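Local coordinates for extracellular solute-binding protein family 5 (Brucella melitensis, PDB 4ONY) that probably binds peptides or related solutes in the periplasm and delivers them to an ABC transporter for import, at residues A[438-443]-A[463-468]. Residues are numbered along the deposited sequence; the frame is centred on the assembly and turned at random.
Sequences IMTRSP and VEIHTV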
loop_
_atom_site.group_PDB
_atom_site.type_symbol
_atom_site.label_atom_id
_atom_site.label_comp_id
_atom_site.label_asym_id
_atom_site.label_seq_id
_atom_site.Cartn_x
_atom_site.Cartn_y
_atom_site.Cartn_z
ATOM N N ILE A 438 -18.219 -0.254 -20.380
ATOM C CA ILE A 438 -17.044 -0.044 -19.527
ATOM C C ILE A 438 -16.820 1.468 -19.346
ATOM O O ILE A 438 -16.541 2.182 -20.342
ATOM C CB ILE A 438 -15.780 -0.685 -20.103
ATOM C CG1 ILE A 438 -15.996 -2.194 -20.330
ATOM C CG2 ILE A 438 -14.612 -0.479 -19.149
ATOM C CD1 ILE A 438 -14.831 -2.892 -21.004
ATOM N N MET A 439 -16.968 1.957 -18.115
ATOM C CA MET A 439 -16.731 3.359 -17.811
ATOM C C MET A 439 -15.234 3.517 -17.512
ATOM O O MET A 439 -14.679 2.875 -16.564
ATOM C CB MET A 439 -17.563 3.830 -16.626
ATOM C CG MET A 439 -17.428 5.334 -16.323
ATOM S SD MET A 439 -18.535 5.991 -15.022
ATOM C CE MET A 439 -17.904 5.078 -13.545
ATOM N N THR A 440 -14.584 4.373 -18.293
ATOM C CA THR A 440 -13.133 4.594 -18.172
ATOM C C THR A 440 -12.791 6.024 -17.784
ATOM O O THR A 440 -13.551 6.950 -18.085
ATOM C CB THR A 440 -12.447 4.321 -19.491
ATOM O OG1 THR A 440 -13.104 5.040 -20.524
ATOM C CG2 THR A 440 -12.499 2.877 -19.797
ATOM N N ARG A 441 -11.661 6.225 -17.110
ATOM C CA ARG A 441 -11.327 7.616 -16.669
ATOM C C ARG A 441 -10.230 8.304 -17.436
ATOM O O ARG A 441 -9.966 9.467 -17.142
ATOM C CB ARG A 441 -10.935 7.761 -15.201
ATOM C CG ARG A 441 -10.782 6.551 -14.356
ATOM C CD ARG A 441 -9.856 6.901 -13.194
ATOM N NE ARG A 441 -10.239 6.244 -11.935
ATOM C CZ ARG A 441 -10.713 6.863 -10.838
ATOM N NH1 ARG A 441 -10.897 8.198 -10.766
ATOM N NH2 ARG A 441 -11.008 6.125 -9.776
ATOM N N SER A 442 -9.540 7.602 -18.334
ATOM C CA SER A 442 -8.299 8.119 -18.937
ATOM C C SER A 442 -7.951 7.385 -20.218
ATOM O O SER A 442 -8.476 6.295 -20.473
ATOM C CB SER A 442 -7.104 7.966 -18.016
ATOM O OG SER A 442 -6.695 6.597 -17.952
ATOM N N PRO A 443 -7.046 7.982 -21.022
ATOM C CA PRO A 443 -6.663 7.314 -22.259
ATOM C C PRO A 443 -5.960 5.986 -22.028
ATOM O O PRO A 443 -6.199 5.063 -22.779
ATOM C CB PRO A 443 -5.759 8.338 -22.938
ATOM C CG PRO A 443 -6.319 9.658 -22.466
ATOM C CD PRO A 443 -6.601 9.393 -21.012
ATOM N N VAL A 463 -19.749 -4.169 -26.492
ATOM C CA VAL A 463 -19.259 -3.414 -25.367
ATOM C C VAL A 463 -19.083 -1.973 -25.707
ATOM O O VAL A 463 -18.457 -1.680 -26.686
ATOM C CB VAL A 463 -17.883 -3.971 -24.953
ATOM C CG1 VAL A 463 -17.302 -3.185 -23.798
ATOM C CG2 VAL A 463 -18.004 -5.429 -24.588
ATOM N N GLU A 464 -19.649 -1.066 -24.915
ATOM C CA GLU A 464 -19.494 0.374 -25.118
ATOM C C GLU A 464 -18.421 0.912 -24.174
ATOM O O GLU A 464 -18.419 0.576 -22.996
ATOM C CB GLU A 464 -20.831 1.072 -24.844
ATOM C CG GLU A 464 -21.996 0.541 -25.703
ATOM C CD GLU A 464 -23.352 0.866 -25.123
ATOM O OE1 GLU A 464 -23.507 1.409 -23.993
ATOM O OE2 GLU A 464 -24.318 0.531 -25.809
ATOM N N ILE A 465 -17.473 1.667 -24.685
ATOM C CA ILE A 465 -16.475 2.273 -23.826
ATOM C C ILE A 465 -16.833 3.726 -23.674
ATOM O O ILE A 465 -16.910 4.448 -24.651
ATOM C CB ILE A 465 -15.059 2.082 -24.380
ATOM C CG1 ILE A 465 -14.733 0.575 -24.392
ATOM C CG2 ILE A 465 -14.048 2.796 -23.496
ATOM C CD1 ILE A 465 -13.558 0.213 -25.242
ATOM N N HIS A 466 -17.054 4.174 -22.452
ATOM C CA HIS A 466 -17.511 5.525 -22.232
ATOM C C HIS A 466 -16.551 6.232 -21.270
ATOM O O HIS A 466 -16.472 5.851 -20.092
ATOM C CB HIS A 466 -18.904 5.407 -21.622
ATOM C CG HIS A 466 -19.586 6.723 -21.442
ATOM N ND1 HIS A 466 -19.994 7.191 -20.206
ATOM C CD2 HIS A 466 -19.876 7.700 -22.325
ATOM C CE1 HIS A 466 -20.504 8.399 -20.340
ATOM N NE2 HIS A 466 -20.459 8.722 -21.617
ATOM N N THR A 467 -15.786 7.200 -21.756
ATOM C CA THR A 467 -14.874 7.950 -20.892
ATOM C C THR A 467 -15.590 9.120 -20.230
ATOM O O THR A 467 -16.297 9.869 -20.888
ATOM C CB THR A 467 -13.610 8.461 -21.607
ATOM O OG1 THR A 467 -12.731 7.366 -21.788
ATOM C CG2 THR A 467 -12.805 9.471 -20.703
ATOM N N VAL A 468 -15.411 9.238 -18.920
ATOM C CA VAL A 468 -16.086 10.232 -18.091
ATOM C C VAL A 468 -14.966 10.969 -17.322
ATOM O O VAL A 468 -13.991 10.358 -16.889
ATOM C CB VAL A 468 -17.100 9.519 -17.161
ATOM C CG1 VAL A 468 -17.843 10.478 -16.240
ATOM C CG2 VAL A 468 -18.136 8.764 -17.979
#
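T440 and T467 cross at about a right angle and meet through their hydroxyls, OG1 to OG1 at 2.7 Å, as paired residues of two parallel strands that illustrate the beta-alpha-beta unit. Strand 435-440 leads through helix 443-458 into 462-467, an edge strand of a mixed six-stranded sheet. Four backbone bonds, 2.8 to 3.1 Å long, form the ladder: I438 N to E464 O, H466 N to I438 O, T440 N to H466 O, and V468 N to T440 O.

Close packing marks the face under helix 443-458. There CD1 of I438 lies 3.7 Å from CG1 of V463, whose side chain also touches L456, while CG2 of I465 approaches CG2 of T440 at 4.0 Å. On the other face, M439 sets out with CG anti to the backbone N (chi1 -176°) and bends only at chi3, which carries CG to 3.9 Å from V468 CG2; helix 470-478 covers this methionine through Y473.

The outer margin is looser: H466 turns its ring away from 438-443, and E464 is exposed. Beyond the strand, R441 forms a salt bridge with D470, and S442 N-caps helix 443-458. Along the face of that helix, apolar I438, V463 and I465 thus give way to threonine hydroxyls sharing one short hydrogen bond, either possibly the donor, where T467 is exposed.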